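Local coordinates for peptidase S9 prolyl oligopeptidase catalytic domain-containing protein (Pyrococcus horikoshii, PDB 4HXF), which is a serine protease, probably an acylaminoacyl peptidase, that assembles into a self-compartmentalizing hexamer built from beta-propeller and alpha/beta-hydrolase domains, at residues D261-Q266 against G417-S422; T277-G282 against K389-Y394; S241-I246 against D424-V429. All coordinates share one frame; numbering follows the deposited sequence.

Contact 1 of 3, residues D261-Q266 against G417-S422; sequences DREVAQ and GSNGYS. With MG (magnesium ion), chain D.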
ATOM      1  N   ASP A 261      24.819  -4.928  57.074  1.00 18.80           N
ATOM      2  CA  ASP A 261      24.757  -3.503  56.645  1.00 16.32           C
ATOM      3  C   ASP A 261      25.138  -3.369  55.136  1.00 17.18           C
ATOM      4  O   ASP A 261      26.135  -2.704  54.775  1.00 19.11           O
ATOM      5  CB  ASP A 261      25.676  -2.612  57.499  1.00 16.30           C
ATOM      6  CG  ASP A 261      25.528  -1.124  57.231  1.00 19.77           C
ATOM      7  OD1 ASP A 261      24.579  -0.702  56.604  1.00 20.43           O
ATOM      8  OD2 ASP A 261      26.419  -0.429  57.749  1.00 20.40           O
ATOM      9  N   ARG A 262      24.355  -4.036  54.319  1.00 17.10           N
ATOM     10  CA  ARG A 262      24.501  -4.014  52.847  1.00 17.86           C
ATOM     11  C   ARG A 262      23.077  -3.979  52.254  1.00 18.71           C
ATOM     12  O   ARG A 262      22.044  -4.371  52.859  1.00 19.44           O
ATOM     13  CB  ARG A 262      25.262  -5.230  52.401  1.00 17.27           C
ATOM     14  CG  ARG A 262      26.699  -5.230  52.844  1.00 17.33           C
ATOM     15  CD  ARG A 262      27.550  -4.170  52.167  1.00 18.84           C
ATOM     16  NE  ARG A 262      28.946  -4.343  52.507  1.00 20.04           N
ATOM     17  CZ  ARG A 262      29.564  -3.779  53.553  1.00 19.14           C
ATOM     18  NH1 ARG A 262      28.852  -3.110  54.466  1.00 17.20           N
ATOM     19  NH2 ARG A 262      30.859  -3.987  53.732  1.00 22.60           N
ATOM     20  N   GLU A 263      22.986  -3.446  51.041  1.00 14.78           N
ATOM     21  CA  GLU A 263      21.684  -3.303  50.387  1.00 14.46           C
ATOM     22  C   GLU A 263      21.332  -4.576  49.566  1.00 14.39           C
ATOM     23  O   GLU A 263      22.182  -5.108  48.815  1.00 15.96           O
ATOM     24  CB  GLU A 263      21.717  -2.119  49.487  1.00 15.06           C
ATOM     25  CG  GLU A 263      20.361  -1.931  48.762  1.00 14.18           C
ATOM     26  CD  GLU A 263      20.185  -0.538  48.189  1.00 17.44           C
ATOM     27  OE1 GLU A 263      20.888  -0.136  47.265  1.00 19.99           O
ATOM     28  OE2 GLU A 263      19.233   0.096  48.683  1.00 16.17           O
ATOM     29  N   VAL A 264      20.085  -5.000  49.618  1.00 15.53           N
ATOM     30  CA  VAL A 264      19.518  -6.072  48.775  1.00 15.34           C
ATOM     31  C   VAL A 264      19.238  -5.527  47.381  1.00 14.39           C
ATOM     32  O   VAL A 264      18.619  -4.478  47.157  1.00 16.20           O
ATOM     33  CB  VAL A 264      18.239  -6.732  49.408  1.00 16.37           C
ATOM     34  CG1 VAL A 264      17.613  -7.788  48.441  1.00 13.88           C
ATOM     35  CG2 VAL A 264      18.528  -7.355  50.791  1.00 16.36           C
ATOM     36  N   ALA A 265      19.747  -6.296  46.389  1.00 15.20           N
ATOM     37  CA  ALA A 265      19.518  -5.971  45.000  1.00 15.05           C
ATOM     38  C   ALA A 265      18.197  -6.615  44.517  1.00 17.15           C
ATOM     39  O   ALA A 265      17.414  -5.880  43.889  1.00 23.81           O
ATOM     40  CB  ALA A 265      20.707  -6.401  44.087  1.00 14.58           C
ATOM     41  N   GLN A 266      17.969  -7.898  44.816  1.00 17.29           N
ATOM     42  CA  GLN A 266      16.809  -8.601  44.337  1.00 18.44           C
ATOM     43  C   GLN A 266      16.527  -9.639  45.343  1.00 18.14           C
ATOM     44  O   GLN A 266      17.422 -10.116  45.999  1.00 14.60           O
ATOM     45  CB  GLN A 266      17.146  -9.214  42.953  1.00 22.91           C
ATOM     46  CG  GLN A 266      16.146 -10.088  42.282  1.00 29.42           C
ATOM     47  CD  GLN A 266      16.572 -10.501  40.838  1.00 33.54           C
ATOM     48  OE1 GLN A 266      17.665 -10.085  40.339  1.00 34.34           O
ATOM     49  NE2 GLN A 266      15.712 -11.324  40.160  1.00 40.87           N
ATOM     50  N   GLY A 417      29.476   7.602  48.871  1.00 14.92           N
ATOM     51  CA  GLY A 417      28.209   7.712  48.188  1.00 15.04           C
ATOM     52  C   GLY A 417      27.854   6.449  47.408  1.00 13.95           C
ATOM     53  O   GLY A 417      26.662   6.246  47.114  1.00 14.66           O
ATOM     54  N   SER A 418      28.830   5.624  47.003  1.00 14.92           N
ATOM     55  CA  SER A 418      28.581   4.441  46.204  1.00 13.83           C
ATOM     56  C   SER A 418      27.796   3.410  46.993  1.00 13.63           C
ATOM     57  O   SER A 418      27.891   3.320  48.277  1.00 14.16           O
ATOM     58  CB  SER A 418      29.851   3.805  45.782  1.00 14.43           C
ATOM     59  OG  SER A 418      30.703   4.646  44.974  1.00 13.63           O
ATOM     60  N   ASN A 419      27.093   2.582  46.266  1.00 13.75           N
ATOM     61  CA  ASN A 419      26.602   1.305  46.822  1.00 13.69           C
ATOM     62  C   ASN A 419      27.690   0.307  47.033  1.00 14.15           C
ATOM     63  O   ASN A 419      28.784   0.433  46.513  1.00 14.30           O
ATOM     64  CB  ASN A 419      25.523   0.697  45.883  1.00 15.01           C
ATOM     65  CG  ASN A 419      24.399   0.019  46.657  1.00 15.26           C
ATOM     66  OD1 ASN A 419      24.554  -0.327  47.836  1.00 15.81           O
ATOM     67  ND2 ASN A 419      23.232  -0.088  46.015  1.00 14.77           N
ATOM     68  N   GLY A 420      27.419  -0.690  47.883  1.00 13.86           N
ATOM     69  CA  GLY A 420      28.292  -1.794  48.099  1.00 14.28           C
ATOM     70  C   GLY A 420      29.071  -1.850  49.386  1.00 14.49           C
ATOM     71  O   GLY A 420      29.835  -2.792  49.663  1.00 15.12           O
ATOM     72  N   TYR A 421      28.836  -0.868  50.247  1.00 14.49           N
ATOM     73  CA  TYR A 421      29.546  -0.664  51.464  1.00 15.65           C
ATOM     74  C   TYR A 421      28.508  -0.406  52.558  1.00 14.61           C
ATOM     75  O   TYR A 421      27.351  -0.767  52.437  1.00 15.19           O
ATOM     76  CB  TYR A 421      30.512   0.519  51.247  1.00 16.04           C
ATOM     77  CG  TYR A 421      31.434   0.218  50.082  1.00 15.45           C
ATOM     78  CD1 TYR A 421      31.079   0.593  48.797  1.00 15.65           C
ATOM     79  CD2 TYR A 421      32.632  -0.429  50.244  1.00 16.06           C
ATOM     80  CE1 TYR A 421      31.837   0.220  47.715  1.00 15.56           C
ATOM     81  CE2 TYR A 421      33.424  -0.759  49.119  1.00 15.64           C
ATOM     82  CZ  TYR A 421      33.030  -0.360  47.873  1.00 16.00           C
ATOM     83  OH  TYR A 421      33.809  -0.760  46.816  1.00 15.15           O
ATOM     84  N   SER A 422      28.939   0.171  53.669  1.00 15.86           N
ATOM     85  CA  SER A 422      28.038   0.483  54.741  1.00 16.71           C
ATOM     86  C   SER A 422      27.025   1.493  54.290  1.00 14.53           C
ATOM     87  O   SER A 422      27.191   2.306  53.313  1.00 14.70           O
ATOM     88  CB  SER A 422      28.717   1.053  55.995  1.00 17.51           C
ATOM     89  OG  SER A 422      29.312   2.332  55.760  1.00 16.24           O
TER
HETATM   90 MG    MG D 703      17.861   1.198  47.505  1.00 19.65          MG
HETATM   91  O   HOH W   1      25.375  -2.481  49.930  1.00 18.67           O
HETATM   92  O   HOH W   2      19.417   1.726  46.245  1.00 16.54           O
HETATM   93  O   HOH W   3      18.214   2.863  48.683  1.00 18.85           O
HETATM   94  O   HOH W   4      16.475   2.442  46.404  1.00 20.30           O
HETATM   95  O   HOH W   5      17.476  -0.531  46.236  1.00 22.24           O

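Contact 2 of 3, residues T277-G282 against K389-Y394; sequences TLFEEG and KGMYGY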
ATOM      1  N   THR A 277      20.202 -11.284  46.522  1.00 15.37           N
ATOM      2  CA  THR A 277      21.492 -10.791  46.211  1.00 15.85           C
ATOM      3  C   THR A 277      21.786  -9.509  46.957  1.00 17.31           C
ATOM      4  O   THR A 277      20.859  -8.751  47.292  1.00 15.76           O
ATOM      5  CB  THR A 277      21.623 -10.475  44.709  1.00 15.51           C
ATOM      6  OG1 THR A 277      20.457  -9.771  44.218  1.00 16.16           O
ATOM      7  CG2 THR A 277      21.702 -11.877  43.931  1.00 16.10           C
ATOM      8  N   LEU A 278      23.050  -9.254  47.225  1.00 16.40           N
ATOM      9  CA  LEU A 278      23.529  -8.027  47.886  1.00 15.25           C
ATOM     10  C   LEU A 278      24.578  -7.368  47.135  1.00 16.69           C
ATOM     11  O   LEU A 278      25.425  -8.025  46.475  1.00 15.88           O
ATOM     12  CB  LEU A 278      24.206  -8.380  49.245  1.00 15.87           C
ATOM     13  CG  LEU A 278      23.457  -9.101  50.358  1.00 16.60           C
ATOM     14  CD1 LEU A 278      24.317  -9.492  51.598  1.00 16.98           C
ATOM     15  CD2 LEU A 278      22.298  -8.151  50.788  1.00 16.70           C
ATOM     16  N   PHE A 279      24.593  -6.048  47.242  1.00 14.77           N
ATOM     17  CA  PHE A 279      25.646  -5.203  46.664  1.00 15.60           C
ATOM     18  C   PHE A 279      26.795  -5.184  47.668  1.00 16.55           C
ATOM     19  O   PHE A 279      26.673  -4.742  48.838  1.00 17.43           O
ATOM     20  CB  PHE A 279      25.187  -3.788  46.435  1.00 15.10           C
ATOM     21  CG  PHE A 279      24.165  -3.588  45.398  1.00 14.07           C
ATOM     22  CD1 PHE A 279      22.845  -3.477  45.777  1.00 14.82           C
ATOM     23  CD2 PHE A 279      24.493  -3.359  44.065  1.00 16.71           C
ATOM     24  CE1 PHE A 279      21.834  -3.191  44.914  1.00 15.89           C
ATOM     25  CE2 PHE A 279      23.453  -3.120  43.158  1.00 16.79           C
ATOM     26  CZ  PHE A 279      22.110  -3.077  43.587  1.00 16.23           C
ATOM     27  N   GLU A 280      27.947  -5.704  47.266  1.00 15.98           N
ATOM     28  CA  GLU A 280      29.080  -5.869  48.173  1.00 15.58           C
ATOM     29  C   GLU A 280      30.432  -5.534  47.466  1.00 16.18           C
ATOM     30  O   GLU A 280      30.950  -6.374  46.721  1.00 14.12           O
ATOM     31  CB  GLU A 280      29.196  -7.287  48.704  1.00 17.47           C
ATOM     32  CG  GLU A 280      28.050  -7.762  49.581  1.00 16.90           C
ATOM     33  CD  GLU A 280      28.270  -9.125  50.151  1.00 21.29           C
ATOM     34  OE1 GLU A 280      28.002 -10.093  49.511  1.00 17.17           O
ATOM     35  OE2 GLU A 280      28.766  -9.191  51.262  1.00 20.82           O
ATOM     36  N   GLU A 281      30.976  -4.376  47.754  1.00 16.15           N
ATOM     37  CA  GLU A 281      32.321  -3.924  47.364  1.00 15.86           C
ATOM     38  C   GLU A 281      32.686  -4.301  45.944  1.00 15.72           C
ATOM     39  O   GLU A 281      33.735  -4.891  45.650  1.00 16.67           O
ATOM     40  CB  GLU A 281      33.346  -4.521  48.354  1.00 18.36           C
ATOM     41  CG  GLU A 281      32.966  -4.327  49.821  1.00 20.15           C
ATOM     42  CD  GLU A 281      32.141  -5.517  50.387  1.00 25.11           C
ATOM     43  OE1 GLU A 281      32.452  -6.637  50.023  1.00 29.21           O
ATOM     44  OE2 GLU A 281      31.127  -5.341  51.132  1.00 35.77           O
ATOM     45  N   GLY A 282      31.778  -3.956  45.056  1.00 15.23           N
ATOM     46  CA  GLY A 282      31.952  -4.207  43.612  1.00 15.63           C
ATOM     47  C   GLY A 282      31.321  -5.438  43.013  1.00 15.24           C
ATOM     48  O   GLY A 282      31.234  -5.520  41.803  1.00 16.63           O
ATOM     49  N   LYS A 389      24.574   6.662  44.255  1.00 14.98           N
ATOM     50  CA  LYS A 389      24.617   5.313  44.857  1.00 13.88           C
ATOM     51  C   LYS A 389      24.576   4.216  43.739  1.00 15.05           C
ATOM     52  O   LYS A 389      23.916   3.147  43.878  1.00 18.78           O
ATOM     53  CB  LYS A 389      23.447   5.111  45.831  1.00 13.73           C
ATOM     54  CG  LYS A 389      23.716   3.974  46.855  1.00 14.25           C
ATOM     55  CD  LYS A 389      22.524   3.771  47.784  1.00 13.98           C
ATOM     56  CE  LYS A 389      22.782   2.653  48.712  1.00 14.69           C
ATOM     57  NZ  LYS A 389      21.575   2.240  49.540  1.00 13.74           N
ATOM     58  N   GLY A 390      25.407   4.419  42.708  1.00 16.40           N
ATOM     59  CA  GLY A 390      25.839   3.343  41.838  1.00 14.18           C
ATOM     60  C   GLY A 390      27.035   2.565  42.362  1.00 12.75           C
ATOM     61  O   GLY A 390      27.499   2.828  43.461  1.00 13.72           O
ATOM     62  N   MET A 391      27.538   1.638  41.552  1.00 12.85           N
ATOM     63  CA  MET A 391      28.655   0.847  42.028  1.00 13.80           C
ATOM     64  C   MET A 391      29.405   0.268  40.829  1.00 17.19           C
ATOM     65  O   MET A 391      28.761  -0.305  39.913  1.00 17.37           O
ATOM     66  CB  MET A 391      28.143  -0.285  42.902  1.00 13.63           C
ATOM     67  CG  MET A 391      29.290  -1.045  43.626  1.00 12.94           C
ATOM     68  SD  MET A 391      28.735  -2.416  44.623  1.00 14.41           S
ATOM     69  CE  MET A 391      28.295  -3.556  43.299  1.00 15.02           C
ATOM     70  N   TYR A 392      30.719   0.471  40.788  1.00 14.06           N
ATOM     71  CA  TYR A 392      31.572  -0.203  39.846  1.00 15.70           C
ATOM     72  C   TYR A 392      32.205  -1.431  40.534  1.00 17.55           C
ATOM     73  O   TYR A 392      32.269  -1.554  41.750  1.00 19.41           O
ATOM     74  CB  TYR A 392      32.760   0.672  39.417  1.00 14.99           C
ATOM     75  CG  TYR A 392      32.465   1.675  38.290  1.00 15.44           C
ATOM     76  CD1 TYR A 392      33.136   2.889  38.258  1.00 14.36           C
ATOM     77  CD2 TYR A 392      31.649   1.354  37.229  1.00 16.51           C
ATOM     78  CE1 TYR A 392      32.905   3.818  37.259  1.00 14.81           C
ATOM     79  CE2 TYR A 392      31.433   2.277  36.190  1.00 15.49           C
ATOM     80  CZ  TYR A 392      32.113   3.506  36.219  1.00 15.10           C
ATOM     81  OH  TYR A 392      31.858   4.376  35.197  1.00 19.09           O
ATOM     82  N   GLY A 393      32.627  -2.316  39.640  1.00 15.65           N
ATOM     83  CA  GLY A 393      33.388  -3.465  40.069  1.00 15.73           C
ATOM     84  C   GLY A 393      33.466  -4.523  38.990  1.00 17.48           C
ATOM     85  O   GLY A 393      34.370  -4.468  38.103  1.00 20.07           O
ATOM     86  N   TYR A 394      32.598  -5.516  39.113  1.00 18.07           N
ATOM     87  CA  TYR A 394      32.703  -6.769  38.312  1.00 17.25           C
ATOM     88  C   TYR A 394      31.562  -7.087  37.368  1.00 16.64           C
ATOM     89  O   TYR A 394      31.124  -8.231  37.251  1.00 17.33           O
ATOM     90  CB  TYR A 394      33.050  -7.927  39.251  1.00 18.05           C
ATOM     91  CG  TYR A 394      34.254  -7.621  40.096  1.00 19.19           C
ATOM     92  CD1 TYR A 394      34.123  -7.478  41.510  1.00 20.80           C
ATOM     93  CD2 TYR A 394      35.485  -7.613  39.556  1.00 18.00           C
ATOM     94  CE1 TYR A 394      35.232  -7.161  42.319  1.00 19.66           C
ATOM     95  CE2 TYR A 394      36.594  -7.293  40.340  1.00 19.32           C
ATOM     96  CZ  TYR A 394      36.461  -7.157  41.715  1.00 19.79           C
ATOM     97  OH  TYR A 394      37.638  -6.870  42.384  1.00 24.91           O
TER

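Contact 3 of 3, residues S241-I246 against D424-V429; sequences SEHDKI and DFALRV. With MG (magnesium ion), chain D; MG (magnesium ion), chain C.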
ATOM      1  N   SER A 241      18.012   6.964  50.030  1.00 15.30           N
ATOM      2  CA  SER A 241      19.380   6.351  49.868  1.00 15.30           C
ATOM      3  C   SER A 241      19.782   5.315  50.916  1.00 15.83           C
ATOM      4  O   SER A 241      20.852   4.696  50.749  1.00 15.65           O
ATOM      5  CB  SER A 241      20.444   7.433  49.788  1.00 15.25           C
ATOM      6  OG  SER A 241      20.140   8.387  48.679  1.00 15.29           O
ATOM      7  N   GLU A 242      19.037   5.190  52.005  1.00 14.67           N
ATOM      8  CA  GLU A 242      19.274   4.117  52.983  1.00 14.50           C
ATOM      9  C   GLU A 242      19.229   2.767  52.301  1.00 15.47           C
ATOM     10  O   GLU A 242      18.484   2.623  51.316  1.00 15.86           O
ATOM     11  CB  GLU A 242      18.264   4.181  54.165  1.00 15.61           C
ATOM     12  CG  GLU A 242      18.467   5.292  55.134  1.00 15.88           C
ATOM     13  CD  GLU A 242      17.224   5.292  56.077  1.00 19.43           C
ATOM     14  OE1 GLU A 242      16.870   4.210  56.626  1.00 25.86           O
ATOM     15  OE2 GLU A 242      16.843   6.348  56.396  1.00 23.80           O
ATOM     16  N   HIS A 243      19.971   1.779  52.828  1.00 14.54           N
ATOM     17  CA  HIS A 243      19.971   0.482  52.257  1.00 14.45           C
ATOM     18  C   HIS A 243      18.614  -0.137  52.339  1.00 14.89           C
ATOM     19  O   HIS A 243      18.130  -0.343  53.481  1.00 15.72           O
ATOM     20  CB  HIS A 243      21.014  -0.387  52.926  1.00 14.13           C
ATOM     21  CG  HIS A 243      22.475  -0.109  52.521  1.00 13.96           C
ATOM     22  ND1 HIS A 243      22.860   0.619  51.392  1.00 14.00           N
ATOM     23  CD2 HIS A 243      23.640  -0.488  53.154  1.00 14.72           C
ATOM     24  CE1 HIS A 243      24.205   0.599  51.317  1.00 14.74           C
ATOM     25  NE2 HIS A 243      24.694  -0.082  52.388  1.00 14.37           N
ATOM     26  N   ASP A 244      18.081  -0.563  51.214  1.00 15.57           N
ATOM     27  CA  ASP A 244      16.892  -1.458  51.219  1.00 14.99           C
ATOM     28  C   ASP A 244      17.163  -2.816  51.694  1.00 16.32           C
ATOM     29  O   ASP A 244      18.188  -3.430  51.359  1.00 16.34           O
ATOM     30  CB  ASP A 244      16.274  -1.499  49.852  1.00 14.83           C
ATOM     31  CG  ASP A 244      15.663  -0.173  49.496  1.00 19.80           C
ATOM     32  OD1 ASP A 244      14.730   0.275  50.140  1.00 22.80           O
ATOM     33  OD2 ASP A 244      16.226   0.598  48.697  1.00 21.14           O
ATOM     34  N   LYS A 245      16.301  -3.262  52.585  1.00 15.59           N
ATOM     35  CA  LYS A 245      16.380  -4.589  53.147  1.00 16.47           C
ATOM     36  C   LYS A 245      15.123  -5.420  52.794  1.00 15.61           C
ATOM     37  O   LYS A 245      14.308  -5.062  51.994  1.00 17.56           O
ATOM     38  CB  LYS A 245      16.487  -4.500  54.671  1.00 18.05           C
ATOM     39  CG  LYS A 245      17.617  -3.636  55.229  1.00 24.39           C
ATOM     40  CD  LYS A 245      19.046  -4.091  54.824  1.00 28.31           C
ATOM     41  CE  LYS A 245      20.134  -3.203  55.528  1.00 36.64           C
ATOM     42  NZ  LYS A 245      20.321  -3.456  57.016  1.00 35.70           N
ATOM     43  N   ILE A 246      15.051  -6.615  53.281  1.00 15.19           N
ATOM     44  CA  ILE A 246      13.889  -7.491  53.053  1.00 15.40           C
ATOM     45  C   ILE A 246      13.350  -8.032  54.418  1.00 15.99           C
ATOM     46  O   ILE A 246      14.094  -8.261  55.402  1.00 16.86           O
ATOM     47  CB  ILE A 246      14.219  -8.671  52.086  1.00 17.41           C
ATOM     48  CG1 ILE A 246      15.414  -9.438  52.613  1.00 18.48           C
ATOM     49  CG2 ILE A 246      14.276  -8.117  50.664  1.00 17.84           C
ATOM     50  CD1 ILE A 246      15.878 -10.534  51.641  1.00 18.47           C
ATOM     51  N   ASP A 424      26.207   4.145  56.065  1.00 15.01           N
ATOM     52  CA  ASP A 424      26.814   5.442  56.389  1.00 15.40           C
ATOM     53  C   ASP A 424      27.702   5.881  55.214  1.00 16.49           C
ATOM     54  O   ASP A 424      27.786   7.069  54.895  1.00 15.22           O
ATOM     55  CB  ASP A 424      27.626   5.439  57.703  1.00 16.48           C
ATOM     56  CG  ASP A 424      26.747   5.326  58.941  1.00 18.38           C
ATOM     57  OD1 ASP A 424      25.513   5.491  58.752  1.00 19.67           O
ATOM     58  OD2 ASP A 424      27.271   5.184  60.078  1.00 19.41           O
ATOM     59  N   PHE A 425      28.437   4.949  54.606  1.00 15.33           N
ATOM     60  CA  PHE A 425      29.325   5.297  53.438  1.00 16.02           C
ATOM     61  C   PHE A 425      28.530   5.854  52.301  1.00 14.85           C
ATOM     62  O   PHE A 425      28.930   6.870  51.648  1.00 14.21           O
ATOM     63  CB  PHE A 425      30.078   4.034  53.014  1.00 17.72           C
ATOM     64  CG  PHE A 425      31.020   4.220  51.834  1.00 16.44           C
ATOM     65  CD1 PHE A 425      32.331   4.526  52.061  1.00 19.67           C
ATOM     66  CD2 PHE A 425      30.631   3.939  50.564  1.00 16.88           C
ATOM     67  CE1 PHE A 425      33.246   4.666  51.013  1.00 18.57           C
ATOM     68  CE2 PHE A 425      31.547   4.001  49.561  1.00 17.00           C
ATOM     69  CZ  PHE A 425      32.818   4.353  49.767  1.00 15.39           C
ATOM     70  N   ALA A 426      27.349   5.232  52.048  1.00 12.72           N
ATOM     71  CA  ALA A 426      26.431   5.806  51.044  1.00 13.47           C
ATOM     72  C   ALA A 426      25.885   7.169  51.368  1.00 13.84           C
ATOM     73  O   ALA A 426      25.816   8.060  50.529  1.00 14.29           O
ATOM     74  CB  ALA A 426      25.281   4.840  50.790  1.00 11.92           C
ATOM     75  N   LEU A 427      25.549   7.381  52.617  1.00 15.23           N
ATOM     76  CA  LEU A 427      24.909   8.626  53.042  1.00 14.03           C
ATOM     77  C   LEU A 427      25.863   9.797  53.166  1.00 15.69           C
ATOM     78  O   LEU A 427      25.438  10.950  53.216  1.00 14.69           O
ATOM     79  CB  LEU A 427      24.163   8.414  54.341  1.00 14.35           C
ATOM     80  CG  LEU A 427      23.011   7.375  54.235  1.00 14.75           C
ATOM     81  CD1 LEU A 427      22.288   7.234  55.566  1.00 16.43           C
ATOM     82  CD2 LEU A 427      21.965   7.701  53.107  1.00 16.86           C
ATOM     83  N   ARG A 428      27.143   9.494  53.158  1.00 16.62           N
ATOM     84  CA  ARG A 428      28.136  10.591  53.266  1.00 17.01           C
ATOM     85  C   ARG A 428      28.016  11.658  52.166  1.00 15.86           C
ATOM     86  O   ARG A 428      28.509  12.768  52.409  1.00 15.13           O
ATOM     87  CB  ARG A 428      29.601  10.027  53.180  1.00 18.47           C
ATOM     88  CG  ARG A 428      30.022   9.454  54.484  1.00 21.38           C
ATOM     89  CD  ARG A 428      31.327   8.773  54.394  1.00 23.80           C
ATOM     90  NE  ARG A 428      31.910   8.193  55.633  1.00 27.54           N
ATOM     91  CZ  ARG A 428      32.781   8.818  56.419  1.00 23.68           C
ATOM     92  NH1 ARG A 428      33.132  10.088  56.258  1.00 24.68           N
ATOM     93  NH2 ARG A 428      33.296   8.181  57.402  1.00 30.32           N
ATOM     94  N   VAL A 429      27.529  11.291  50.987  1.00 14.09           N
ATOM     95  CA  VAL A 429      27.486  12.168  49.819  1.00 13.82           C
ATOM     96  C   VAL A 429      26.381  13.206  49.961  1.00 14.22           C
ATOM     97  O   VAL A 429      26.411  14.216  49.275  1.00 16.24           O
ATOM     98  CB  VAL A 429      27.405  11.392  48.458  1.00 14.37           C
ATOM     99  CG1 VAL A 429      25.996  10.742  48.318  1.00 14.28           C
ATOM    100  CG2 VAL A 429      27.739  12.341  47.281  1.00 16.03           C
TER
HETATM  101 MG    MG D 703      17.861   1.198  47.505  1.00 19.65          MG
HETATM  102 MG    MG C 702      23.832   5.177  60.008  1.00 18.67          MG
HETATM  103  O   HOH W   3      18.214   2.863  48.683  1.00 18.85           O
HETATM  104  O   HOH W   6      24.053   3.143  59.615  1.00 20.37           O
HETATM  105  O   HOH W   7      22.427   5.390  58.491  1.00 16.88           O
HETATM  106  O   HOH W   2      19.417   1.726  46.245  1.00 16.54           O
HETATM  107  O   HOH W   4      16.475   2.442  46.404  1.00 20.30           O

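Contact 1 of 3, residues D261-Q266 against G417-S422
Glu263 reaches out of the beta-propeller to Asn419 of the hydrolase domain. Its CB packs 3.7 Å from Asn419 OD1. With CG anti to the backbone N (chi1 180°) and the chain extended beyond, the carboxylate is carried past that amide to a magnesium ion. There its oxygens part company: Glu263 OE2 binds the metal at 2.1 Å, which Asp244 and four waters also ligate, whereas Glu263 OE1 takes Asn419 ND2 on its anti lone pair (2.7 Å); a metal-bound water also donates to OE1. The two side chains cross nearly at right angles, their planes 68° apart. Asn419 OD1 is held in turn by Gly420 N (2.9 Å) and by a second water that accepts from Glu263 N. Alongside, Arg262 lays its guanidinium face 3.7 Å over Tyr421 CA; Arg262 NH1 bonds to Asp261 O (2.8 Å), and NE forms a salt bridge with Glu281. Asp261 OD2 meets Ser422 CB at 3.2 Å, while OD1 accepts from Glu423 N. Asn419 is thus a second-shell residue: its N-H helps fix the rotation of the metal-bound carboxylate, and together with the metal would probably stabilise the carboxylate's negative charge.

Contact 2 of 3, residues T277-G282 against K389-Y394
Gly282, at the tip of the hairpin between strands 273-280 and 283-289, is embraced by Met391, Tyr392, Gly393 and Tyr394 of the loop that follows strand 378-384. Tyr394 N donates to Gly282 O at 3.0 Å, tilted 26° from the carbonyl plane. The same oxygen is approached by Gly393 CA in a CA-H...O contact of 3.4 Å, and a matching one joins Gly282 CA to Tyr392 O (3.3 Å). From the other end Gly282 N makes a weak hydrogen bond to Met391 SD (3.4 Å). Met391 gets there because CG stands anti to the backbone N (chi1 -171°) and the chain turns only at its last torsion, which brings CE 3.6 Å from Gly282 C. That methyl also meets the edge of the Phe279 ring, Met391 CE to Phe279 CD2 3.9 Å, nearly in the ring plane.

One step outward, Trp302 NE1 adds another hydrogen bond to Gly282 O, and Trp366 NE1 pairs with Tyr394 OH. The Tyr392 ring meets Tyr412 and His385 edge-to-face, and Tyr392 O accepts from Asn414 ND2. Glu281 and Gly282 have backbone angles close to those of a type I' turn. The loop runs on from Gly386 and Gly387, which line the inhibitor pocket. Backbone donors and acceptors, backed by a soft thioether, therefore dock a propeller hairpin against a hydrolase loop that continues from the pocket-lining glycines, with the side chains supplying mainly apolar cover.

Contact 3 of 3, residues S241-I246 against D424-V429
Glu242 touches Leu427 through its CG, 4.3 Å from Leu427 CD1, and its carbonyl makes a short polar bond: Glu242 O accepts from a water at 2.7 Å. That water is itself a ligand of the magnesium ion held by Asp244 OD2 at 2.1 Å. The contact lies at the interface of the two domains of the prolyl oligopeptidase fold, where the loop leading into propeller strand 245-249 meets the short hydrolase helix 423-427.

The touching itself is apolar. Leu427, with CG anti to its carbonyl carbon (chi1 -62°), sends CD2 against Ser241 CB at 3.7 Å, and the same methyl lies 4.0 Å from Glu242 N. Ala426 CB fills in beside it, 4.4 Å from His243 CE1, reached obliquely to the imidazole.

Polar ends around this patch are satisfied by other residues. Lys389 NZ bonds both to Ser241 O and to His243 ND1, while His243 NE2 bonds to Tyr421 O; this pattern is consistent with a proton on NE2, and it holds the imidazole at both nitrogens. Ser241 OG pairs with Glu510, and His243 N with Glu423 OE2. The loop is thus pinned beside the helix while Leu427 and Ala426 press against it. On the helix's first turn, Asp424 OD1 binds a second magnesium ion at 2.1 Å, a metal that also carries two waters.

How the contacts relate
From the N terminus, segments 241-246, 261-266 and 277-282 come in turn from the propeller, and their partners return in reverse order: 389-394, 417-422 and 424-429. Contact 2 therefore closes the shortest loop, contact 1 encloses it, and contact 3 encloses both; none cross. Contacts 1 and 2 draw on neighbouring strands of one four-stranded sheet, whereas contact 3 draws on the preceding sheet. All three tie the propeller to the hydrolase domain, at the loops after strands 378-384 and 409-413 and at helix 423-427; contacts 1 and 3 meet at a shared magnesium ion.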